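Local coordinates for protein ribokinase (Staphylococcus aureus, PDB 3RY7) that catalyses the ATP- and magnesium-dependent phosphorylation of D-ribose at O-5, yielding D-ribose 5-phosphate, at residues E20-P25 and Q106-V111; A44-A49 and V138-V143; I48-A51 and D56-F59; E189-L192 and I196-T199. One frame throughout, in Å; residues are numbered along the deposited sequence. Where two conformers were deposited one is given.

Contact 1. Residues E20-P25 and Q106-V111; sequences ERYAQP and QNTIYV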
loop_
_atom_site.group_PDB
_atom_site.type_symbol
_atom_site.label_atom_id
_atom_site.label_comp_id
_atom_site.label_asym_id
_atom_site.label_seq_id
_atom_site.Cartn_x
_atom_site.Cartn_y
_atom_site.Cartn_z
ATOM N N GLU A 20 5.540 -11.808 15.023
ATOM C CA GLU A 20 4.177 -11.893 15.515
ATOM C C GLU A 20 4.211 -11.283 16.900
ATOM O O GLU A 20 3.397 -10.438 17.261
ATOM C CB GLU A 20 3.732 -13.359 15.593
ATOM C CG GLU A 20 2.266 -13.589 15.238
ATOM C CD GLU A 20 2.090 -14.581 14.096
ATOM O OE1 GLU A 20 2.268 -15.803 14.327
ATOM O OE2 GLU A 20 1.767 -14.135 12.968
ATOM N N ARG A 21 5.121 -11.756 17.717
ATOM C CA ARG A 21 5.275 -11.184 19.013
ATOM C C ARG A 21 6.736 -10.995 19.314
ATOM O O ARG A 21 7.558 -11.809 19.016
ATOM C CB ARG A 21 4.558 -12.004 20.099
ATOM C CG ARG A 21 5.260 -13.265 20.570
ATOM C CD ARG A 21 4.926 -13.693 22.003
ATOM N NE ARG A 21 6.100 -13.617 22.861
ATOM C CZ ARG A 21 6.791 -14.659 23.306
ATOM N NH1 ARG A 21 6.429 -15.869 23.004
ATOM N NH2 ARG A 21 7.857 -14.489 24.063
ATOM N N TYR A 22 7.036 -9.875 19.919
ATOM C CA TYR A 22 8.406 -9.536 20.274
ATOM C C TYR A 22 8.957 -10.592 21.205
ATOM O O TYR A 22 8.298 -10.975 22.162
ATOM C CB TYR A 22 8.494 -8.164 20.958
ATOM C CG TYR A 22 8.147 -6.985 20.071
ATOM C CD1 TYR A 22 8.875 -6.714 18.917
ATOM C CD2 TYR A 22 7.106 -6.129 20.404
ATOM C CE1 TYR A 22 8.559 -5.633 18.110
ATOM C CE2 TYR A 22 6.786 -5.049 19.608
ATOM C CZ TYR A 22 7.512 -4.804 18.463
ATOM O OH TYR A 22 7.184 -3.720 17.682
ATOM N N ALA A 23 10.168 -11.064 20.932
ATOM C CA ALA A 23 10.828 -11.959 21.861
ATOM C C ALA A 23 11.080 -11.171 23.116
ATOM O O ALA A 23 10.982 -9.948 23.119
ATOM C CB ALA A 23 12.169 -12.420 21.332
ATOM N N GLN A 24 11.404 -11.884 24.184
ATOM C CA GLN A 24 11.781 -11.263 25.429
ATOM C C GLN A 24 13.210 -11.666 25.695
ATOM O O GLN A 24 13.732 -12.580 25.055
ATOM C CB GLN A 24 10.796 -11.679 26.524
ATOM C CG GLN A 24 10.032 -10.522 27.156
ATOM C CD GLN A 24 9.031 -9.886 26.205
ATOM O OE1 GLN A 24 8.330 -10.577 25.462
ATOM N NE2 GLN A 24 8.956 -8.559 26.231
ATOM N N PRO A 25 13.857 -10.971 26.630
ATOM C CA PRO A 25 15.264 -11.202 26.954
ATOM C C PRO A 25 15.551 -12.687 27.161
ATOM O O PRO A 25 14.825 -13.339 27.912
ATOM C CB PRO A 25 15.392 -10.477 28.288
ATOM C CG PRO A 25 14.498 -9.282 28.123
ATOM C CD PRO A 25 13.365 -9.703 27.223
ATOM N N GLN A 106 3.273 -2.324 16.243
ATOM C CA GLN A 106 4.221 -1.571 17.046
ATOM C C GLN A 106 5.577 -1.602 16.342
ATOM O O GLN A 106 6.032 -2.660 15.895
ATOM C CB GLN A 106 4.380 -2.171 18.445
ATOM C CG GLN A 106 3.076 -2.413 19.215
ATOM C CD GLN A 106 3.347 -2.558 20.701
ATOM O OE1 GLN A 106 4.244 -1.908 21.232
ATOM N NE2 GLN A 106 2.581 -3.403 21.375
ATOM N N ASN A 107 6.216 -0.445 16.228
ATOM C CA ASN A 107 7.580 -0.379 15.731
ATOM C C ASN A 107 8.513 -0.240 16.919
ATOM O O ASN A 107 8.305 0.611 17.774
ATOM C CB ASN A 107 7.745 0.802 14.778
ATOM C CG ASN A 107 7.259 0.495 13.374
ATOM O OD1 ASN A 107 6.821 -0.618 13.084
ATOM N ND2 ASN A 107 7.348 1.478 12.488
ATOM N N THR A 108 9.511 -1.105 17.002
ATOM C CA THR A 108 10.622 -0.893 17.915
ATOM C C THR A 108 11.856 -0.630 17.069
ATOM O O THR A 108 12.237 -1.479 16.258
ATOM C CB THR A 108 10.878 -2.112 18.776
ATOM O OG1 THR A 108 9.782 -2.275 19.680
ATOM C CG2 THR A 108 12.156 -1.937 19.562
ATOM N N ILE A 109 12.472 0.540 17.244
ATOM C CA ILE A 109 13.533 0.981 16.332
ATOM C C ILE A 109 14.880 1.277 16.991
ATOM O O ILE A 109 14.940 1.926 18.032
ATOM C CB ILE A 109 13.101 2.224 15.540
ATOM C CG1 ILE A 109 11.833 1.933 14.746
ATOM C CG2 ILE A 109 14.218 2.664 14.611
ATOM C CD1 ILE A 109 10.589 2.535 15.325
ATOM N N TYR A 110 15.957 0.780 16.387
ATOM C CA TYR A 110 17.308 1.240 16.710
ATOM C C TYR A 110 17.906 1.975 15.511
ATOM O O TYR A 110 17.744 1.539 14.366
ATOM C CB TYR A 110 18.224 0.086 17.072
ATOM C CG TYR A 110 17.768 -0.738 18.229
ATOM C CD1 TYR A 110 16.953 -1.842 18.037
ATOM C CD2 TYR A 110 18.182 -0.442 19.517
ATOM C CE1 TYR A 110 16.556 -2.628 19.106
ATOM C CE2 TYR A 110 17.788 -1.210 20.591
ATOM C CZ TYR A 110 16.972 -2.304 20.384
ATOM O OH TYR A 110 16.575 -3.080 21.452
ATOM N N VAL A 111 18.599 3.081 15.774
ATOM C CA VAL A 111 19.169 3.894 14.704
ATOM C C VAL A 111 20.697 3.939 14.795
ATOM O O VAL A 111 21.269 4.241 15.838
ATOM C CB VAL A 111 18.593 5.325 14.687
ATOM C CG1 VAL A 111 19.331 6.180 13.659
ATOM C CG2 VAL A 111 17.094 5.297 14.390
#

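Contact 2. Residues A44-A49 and V138-V143; sequences ANQAIA and VAQLEV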
loop_
_atom_site.group_PDB
_atom_site.type_symbol
_atom_site.label_atom_id
_atom_site.label_comp_id
_atom_site.label_asym_id
_atom_site.label_seq_id
_atom_site.Cartn_x
_atom_site.Cartn_y
_atom_site.Cartn_z
ATOM N N ALA A 44 16.092 11.957 3.841
ATOM C CA ALA A 44 15.598 11.338 2.599
ATOM C C ALA A 44 14.061 11.451 2.469
ATOM O O ALA A 44 13.541 11.781 1.409
ATOM C CB ALA A 44 16.048 9.870 2.498
ATOM N N ASN A 45 13.355 11.180 3.561
ATOM C CA ASN A 45 11.899 11.286 3.575
ATOM C C ASN A 45 11.464 12.697 3.208
ATOM O O ASN A 45 10.610 12.895 2.343
ATOM C CB ASN A 45 11.339 10.945 4.962
ATOM C CG ASN A 45 11.433 9.457 5.308
ATOM O OD1 ASN A 45 11.785 8.621 4.473
ATOM N ND2 ASN A 45 11.122 9.131 6.553
ATOM N N GLN A 46 12.057 13.689 3.869
ATOM C CA GLN A 46 11.622 15.067 3.667
ATOM C C GLN A 46 12.005 15.541 2.278
ATOM O O GLN A 46 11.259 16.276 1.645
ATOM C CB GLN A 46 12.170 15.990 4.773
ATOM C CG GLN A 46 11.545 15.681 6.154
ATOM C CD GLN A 46 12.094 16.544 7.274
ATOM O OE1 GLN A 46 12.740 17.558 7.021
ATOM N NE2 GLN A 46 11.829 16.150 8.522
ATOM N N ALA A 47 13.160 15.089 1.796
ATOM C CA ALA A 47 13.629 15.446 0.462
ATOM C C ALA A 47 12.690 14.906 -0.624
ATOM O O ALA A 47 12.323 15.618 -1.551
ATOM C CB ALA A 47 15.050 14.933 0.247
ATOM N N ILE A 48 12.313 13.636 -0.505
ATOM C CA ILE A 48 11.404 13.019 -1.460
ATOM C C ILE A 48 10.017 13.667 -1.389
ATOM O O ILE A 48 9.383 13.881 -2.407
ATOM C CB ILE A 48 11.280 11.493 -1.225
ATOM C CG1 ILE A 48 12.547 10.778 -1.715
ATOM C CG2 ILE A 48 10.025 10.938 -1.919
ATOM C CD1 ILE A 48 12.742 9.392 -1.111
ATOM N N ALA A 49 9.558 13.997 -0.183
ATOM C CA ALA A 49 8.289 14.716 -0.037
ATOM C C ALA A 49 8.321 16.078 -0.731
ATOM O O ALA A 49 7.473 16.354 -1.583
ATOM C CB ALA A 49 7.907 14.856 1.440
ATOM N N VAL A 138 16.251 23.056 4.902
ATOM C CA VAL A 138 15.608 22.299 5.979
ATOM C C VAL A 138 16.558 21.252 6.524
ATOM O O VAL A 138 17.120 20.481 5.756
ATOM C CB VAL A 138 14.340 21.565 5.470
ATOM C CG1 VAL A 138 13.567 20.930 6.635
ATOM C CG2 VAL A 138 13.452 22.508 4.675
ATOM N N ALA A 139 16.713 21.202 7.841
ATOM C CA ALA A 139 17.571 20.209 8.462
ATOM C C ALA A 139 16.814 19.440 9.535
ATOM O O ALA A 139 15.812 19.924 10.042
ATOM C CB ALA A 139 18.795 20.870 9.077
ATOM N N GLN A 140 17.309 18.267 9.878
ATOM C CA GLN A 140 16.874 17.500 11.024
ATOM C C GLN A 140 18.068 17.070 11.835
ATOM O O GLN A 140 19.177 17.273 11.443
ATOM C CB GLN A 140 16.063 16.269 10.614
ATOM C CG GLN A 140 15.201 16.461 9.446
ATOM C CD GLN A 140 15.952 16.419 8.186
ATOM O OE1 GLN A 140 16.920 15.743 8.069
ATOM N NE2 GLN A 140 15.523 17.179 7.255
ATOM N N LEU A 141 17.825 16.458 12.964
ATOM C CA LEU A 141 18.927 16.133 13.859
ATOM C C LEU A 141 19.501 14.709 13.692
ATOM O O LEU A 141 20.104 14.190 14.620
ATOM C CB LEU A 141 18.520 16.388 15.314
ATOM C CG LEU A 141 18.090 17.822 15.650
ATOM C CD1 LEU A 141 17.692 17.974 17.112
ATOM C CD2 LEU A 141 19.231 18.779 15.325
ATOM N N GLU A 142 19.304 14.083 12.532
ATOM C CA GLU A 142 19.987 12.807 12.235
ATOM C C GLU A 142 21.336 13.070 11.548
ATOM O O GLU A 142 21.972 12.167 10.995
ATOM C CB GLU A 142 19.091 11.874 11.411
ATOM C CG GLU A 142 17.831 11.462 12.197
ATOM C CD GLU A 142 17.013 10.353 11.533
ATOM O OE1 GLU A 142 17.015 10.245 10.284
ATOM O OE2 GLU A 142 16.357 9.600 12.280
ATOM N N VAL A 143 21.767 14.326 11.632
ATOM C CA VAL A 143 23.037 14.781 11.093
ATOM C C VAL A 143 23.656 15.680 12.195
ATOM O O VAL A 143 22.934 16.144 13.090
ATOM C CB VAL A 143 22.753 15.502 9.747
ATOM C CG1 VAL A 143 23.284 16.895 9.733
ATOM C CG2 VAL A 143 23.211 14.676 8.542
#

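Contact 3. Residues I48-A51 and D56-F59; sequences IATA and DTTF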
loop_
_atom_site.group_PDB
_atom_site.type_symbol
_atom_site.label_atom_id
_atom_site.label_comp_id
_atom_site.label_asym_id
_atom_site.label_seq_id
_atom_site.Cartn_x
_atom_site.Cartn_y
_atom_site.Cartn_z
ATOM N N ILE A 48 12.313 13.636 -0.505
ATOM C CA ILE A 48 11.404 13.019 -1.460
ATOM C C ILE A 48 10.017 13.667 -1.389
ATOM O O ILE A 48 9.383 13.881 -2.407
ATOM C CB ILE A 48 11.280 11.493 -1.225
ATOM C CG1 ILE A 48 12.547 10.778 -1.715
ATOM C CG2 ILE A 48 10.025 10.938 -1.919
ATOM C CD1 ILE A 48 12.742 9.392 -1.111
ATOM N N ALA A 49 9.558 13.997 -0.183
ATOM C CA ALA A 49 8.289 14.716 -0.037
ATOM C C ALA A 49 8.321 16.078 -0.731
ATOM O O ALA A 49 7.473 16.354 -1.583
ATOM C CB ALA A 49 7.907 14.856 1.440
ATOM N N THR A 50 9.292 16.929 -0.391
ATOM C CA THR A 50 9.316 18.256 -1.002
ATOM C C THR A 50 9.432 18.130 -2.519
ATOM O O THR A 50 8.802 18.888 -3.259
ATOM C CB THR A 50 10.458 19.180 -0.468
ATOM O OG1 THR A 50 11.690 18.855 -1.122
ATOM C CG2 THR A 50 10.634 19.025 1.009
ATOM N N ALA A 51 10.223 17.164 -2.979
ATOM C CA ALA A 51 10.431 16.971 -4.418
ATOM C C ALA A 51 9.178 16.431 -5.136
ATOM O O ALA A 51 8.885 16.807 -6.267
ATOM C CB ALA A 51 11.633 16.064 -4.664
ATOM N N ASP A 56 11.755 22.710 -6.250
ATOM C CA ASP A 56 13.084 22.544 -6.821
ATOM C C ASP A 56 13.995 22.019 -5.716
ATOM O O ASP A 56 14.468 22.805 -4.880
ATOM C CB ASP A 56 13.606 23.912 -7.258
ATOM C CG ASP A 56 13.854 24.007 -8.745
ATOM O OD1 ASP A 56 15.042 24.099 -9.131
ATOM O OD2 ASP A 56 12.866 24.020 -9.517
ATOM N N THR A 57 14.244 20.712 -5.698
ATOM C CA THR A 57 14.922 20.102 -4.551
ATOM C C THR A 57 16.371 19.656 -4.765
ATOM O O THR A 57 16.710 19.034 -5.773
ATOM C CB THR A 57 14.141 18.899 -4.023
ATOM O OG1 THR A 57 12.752 19.226 -3.955
ATOM C CG2 THR A 57 14.672 18.477 -2.633
ATOM N N THR A 58 17.205 19.974 -3.779
ATOM C CA THR A 58 18.583 19.516 -3.711
ATOM C C THR A 58 18.765 18.901 -2.331
ATOM O O THR A 58 18.277 19.444 -1.336
ATOM C CB THR A 58 19.552 20.691 -3.886
ATOM O OG1 THR A 58 19.300 21.320 -5.145
ATOM C CG2 THR A 58 20.997 20.227 -3.834
ATOM N N PHE A 59 19.430 17.750 -2.268
ATOM C CA PHE A 59 19.581 17.013 -1.011
ATOM C C PHE A 59 21.054 16.832 -0.695
ATOM O O PHE A 59 21.795 16.239 -1.473
ATOM C CB PHE A 59 18.886 15.648 -1.105
ATOM C CG PHE A 59 18.870 14.864 0.181
ATOM C CD1 PHE A 59 18.898 15.500 1.410
ATOM C CD2 PHE A 59 18.802 13.478 0.160
ATOM C CE1 PHE A 59 18.864 14.769 2.595
ATOM C CE2 PHE A 59 18.768 12.750 1.334
ATOM C CZ PHE A 59 18.799 13.387 2.553
#

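Contact 4. Residues E189-L192 and I196-T199; sequences EAEL and IKVT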
loop_
_atom_site.group_PDB
_atom_site.type_symbol
_atom_site.label_atom_id
_atom_site.label_comp_id
_atom_site.label_asym_id
_atom_site.label_seq_id
_atom_site.Cartn_x
_atom_site.Cartn_y
_atom_site.Cartn_z
ATOM N N GLU A 189 9.494 17.209 21.543
ATOM C CA GLU A 189 10.661 18.017 21.187
ATOM C C GLU A 189 10.543 19.453 21.712
ATOM O O GLU A 189 11.525 20.029 22.179
ATOM C CB GLU A 189 10.874 17.997 19.667
ATOM C CG GLU A 189 11.415 16.648 19.156
ATOM C CD GLU A 189 10.807 16.192 17.828
ATOM O OE1 GLU A 189 10.196 17.010 17.096
ATOM O OE2 GLU A 189 10.961 14.990 17.514
ATOM N N ALA A 190 9.340 20.016 21.643
ATOM C CA ALA A 190 9.080 21.343 22.187
ATOM C C ALA A 190 9.463 21.417 23.665
ATOM O O ALA A 190 10.198 22.319 24.082
ATOM C CB ALA A 190 7.632 21.712 21.995
ATOM N N GLU A 191 8.964 20.484 24.433
ATOM C CA GLU A 191 9.180 20.464 25.904
ATOM C C GLU A 191 10.619 20.247 26.318
ATOM O O GLU A 191 11.025 20.718 27.334
ATOM C CB GLU A 191 8.348 19.370 26.570
ATOM C CG GLU A 191 6.915 19.337 26.112
ATOM C CD GLU A 191 6.164 18.115 26.613
ATOM O OE1 GLU A 191 6.631 17.483 27.610
ATOM O OE2 GLU A 191 5.108 17.802 25.999
ATOM N N LEU A 192 11.390 19.528 25.537
ATOM C CA LEU A 192 12.804 19.332 25.834
ATOM C C LEU A 192 13.570 20.634 25.604
ATOM O O LEU A 192 14.554 20.928 26.291
ATOM C CB LEU A 192 13.396 18.206 24.982
ATOM C CG LEU A 192 14.920 18.095 25.065
ATOM C CD1 LEU A 192 15.380 17.791 26.497
ATOM C CD2 LEU A 192 15.450 17.053 24.092
ATOM N N ILE A 196 8.961 23.410 28.942
ATOM C CA ILE A 196 7.519 23.540 29.174
ATOM C C ILE A 196 6.697 22.477 28.456
ATOM O O ILE A 196 6.673 22.444 27.223
ATOM C CB ILE A 196 6.981 24.886 28.667
ATOM C CG1 ILE A 196 7.730 26.056 29.302
ATOM C CG2 ILE A 196 5.491 24.985 28.946
ATOM C CD1 ILE A 196 7.442 27.372 28.625
ATOM N N LYS A 197 5.997 21.640 29.222
ATOM C CA LYS A 197 5.156 20.586 28.650
ATOM C C LYS A 197 4.013 21.126 27.795
ATOM O O LYS A 197 3.477 22.206 28.055
ATOM C CB LYS A 197 4.606 19.647 29.733
ATOM C CG LYS A 197 3.448 18.765 29.248
ATOM C CD LYS A 197 3.679 17.289 29.532
ATOM C CE LYS A 197 2.619 16.440 28.844
ATOM N NZ LYS A 197 2.997 15.004 28.795
ATOM N N VAL A 198 3.655 20.368 26.764
ATOM C CA VAL A 198 2.571 20.751 25.883
ATOM C C VAL A 198 1.312 20.009 26.307
ATOM O O VAL A 198 1.261 18.780 26.245
ATOM C CB VAL A 198 2.902 20.450 24.413
ATOM C CG1 VAL A 198 1.729 20.826 23.504
ATOM C CG2 VAL A 198 4.166 21.193 23.997
ATOM N N THR A 199 0.313 20.770 26.751
ATOM C CA THR A 199 -0.962 20.225 27.218
ATOM C C THR A 199 -2.169 21.009 26.705
ATOM O O THR A 199 -2.850 20.572 25.773
ATOM C CB THR A 199 -1.026 20.194 28.760
ATOM O OG1 THR A 199 -0.783 21.506 29.290
ATOM C CG2 THR A 199 0.029 19.252 29.311
#

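Contact 1. Residues E20-P25 and Q106-V111
Y22 holds its CG beside the backbone N, anti to the carbonyl carbon (chi1 -67°), and this carries the phenol across to Q106 and T108. CB of Q106 lies at the edge of the Y22 ring, in the ring plane, with CE2 of Y22 at 3.9 Å from CB of Q106. The Q106 amide is turned almost perpendicular to the ring, with 83° between the planes. T108 comes in obliquely. Its OG1 is 3.6 Å from both CZ and OH of Y22, a packing distance and not a bond. The phenol OH is modelled too close to the Q106 carbonyl oxygen, so that approach is doubtful. The hydroxyl is instead hydrogen-bonded to the backbone O of T100 on strand 95-101. The Q106 side chain has its own polar partner, with NE2 bonded to E104. The contact is at the surface, and Y22 is the one residue of 20-25 that meets the strand. It joins the loop after strand 12-18 to edge strand 107-112 of the small four-stranded sheet, the lid characteristic of ribokinases.

Contact 2. Residues A44-A49 and V138-V143
The substrate-binding side of the ribokinase fold supplies both partners here: helix 42-52, which follows the glycine-rich binding loop, and strand 136-140. Two buried glutamines, Q46 and Q140, approach from opposite directions and meet through their amides. NE2 of Q140 donates to OE1 of Q46 at 2.8 Å. The bond is bent, with an N-H...O angle of 137°. The donor sits above the carbonyl plane of Q46 and not on a lone pair. The two amide planes stand 85° apart. The Q46 chain is extended beyond CG, while the bend of Q140 at chi2 (78°) turns its NE2 toward OE1 of Q46. CG of Q140 lies 3.5 Å from NE2 of Q46. The V138 side chain crosses that of Q46 at about a right angle, its CG1 3.5 Å from OE1 of Q46. NE2 of Q46 has two other acceptors, D254 OD1 and N165 OD1. These bonds together would limit rotation of the Q46 amide. D254 is probably the catalytic proton acceptor, and N45 reaches its other oxygen. This is consistent with Q46 being a second-shell residue that positions D254. Around the pair, I257 of helix 252-263 packs on Q46 and V138. I7 of strand 4-8 touches V138 and Q140, and helix 145-157 packs on A139 behind the strand.

Contact 3. Residues I48-A51 and D56-F59
T50 and T57 form the tight part of this contact, where two buried threonine hydroxyls meet. OG1 of T50 lies 3.0 Å from OG1 of T57, close enough for a hydrogen bond. Each hydroxyl has a second partner close in the chain: T57 OG1 is bonded to A55 O, and T50 OG1 makes a weak bond to A47 O. T50 takes the crowded position, its OG1 between the backbone N and the carbonyl carbon (chi1 81°). From there the oxygen also meets the T57 methyl, with CG2 of T57 3.4 Å from OG1 of T50. A51 also packs on the T57 hydroxyl, with its CA 3.3 Å and its CB 3.4 Å from OG1 of T57. The backbones are close as well, with 5.5 Å between the CA atoms of A51 and T57. This is the turn from helix 42-52 into strand 56-64, a helix-to-strand step of the Rossmann-like α/β core, and strand 56-64 runs parallel to strand 4-8 beside it. The other side of the strand is looser. The CB atoms of D56 and T58 point away from the helix; D56 is exposed and T58 partly so. D56 touches K4 and T58 touches D82. On the far side of the helix, I48 and A49 pack on Q292 and I295 of the second subunit.

Contact 4. Residues E189-L192 and I196-T199
The carboxylate of E191 has one face covered by K197 and V198. CA of K197 stands over that face, 3.4 Å from CD of E191. The aliphatic chain of K197 lies over it too, with CB 3.6 Å and CD 3.5 Å from OE1 of E191, and the two side chains point the same way. On the same side, N of V198 donates to OE2 of E191 at 3.0 Å. The bond is nearly straight at hydrogen, 173°, yet the donor comes from above the carboxylate plane, 64° out of it. NZ of K197 is 4.5 Å from OE2 of E191, too far for a salt bridge. E191 has two deposited conformers, so the details of its carboxylate contacts hold for one of them and are less certain. The contact closes the short turn that leaves helix 187-194 for helix 201-213, near the probable ATP site, where V198 lies close to L223. Lower on the E191 chain, CG is 3.3 Å from the I196 carbonyl oxygen. E191 CA also makes a CH...O contact to that oxygen. S194 OG bonds to both I196 N and A190 O. On the buried side, A190 CB packs on CG2 of V198 at 4.0 Å, and N207 of helix 201-213 touches both residues.

From the N terminus, the chain first leaves strand 12-18 and enters 20-25, which contact 1 later joins to strand 107-112 in the lid. Contact 3 closes a short loop of four residues before that, from helix 42-52 into strand 56-64, and is nested within the loop of contact 1. Contact 2 starts from the same helix, shares I48 and A49 with contact 3, and closes at 138-143; its loop crosses that of contact 1. Contacts 2 and 3 touch through F59 and both reach the large sheet and the second subunit. Contact 4 follows in series, as a local turn between two helices, about 22 Å from contact 2 between centres.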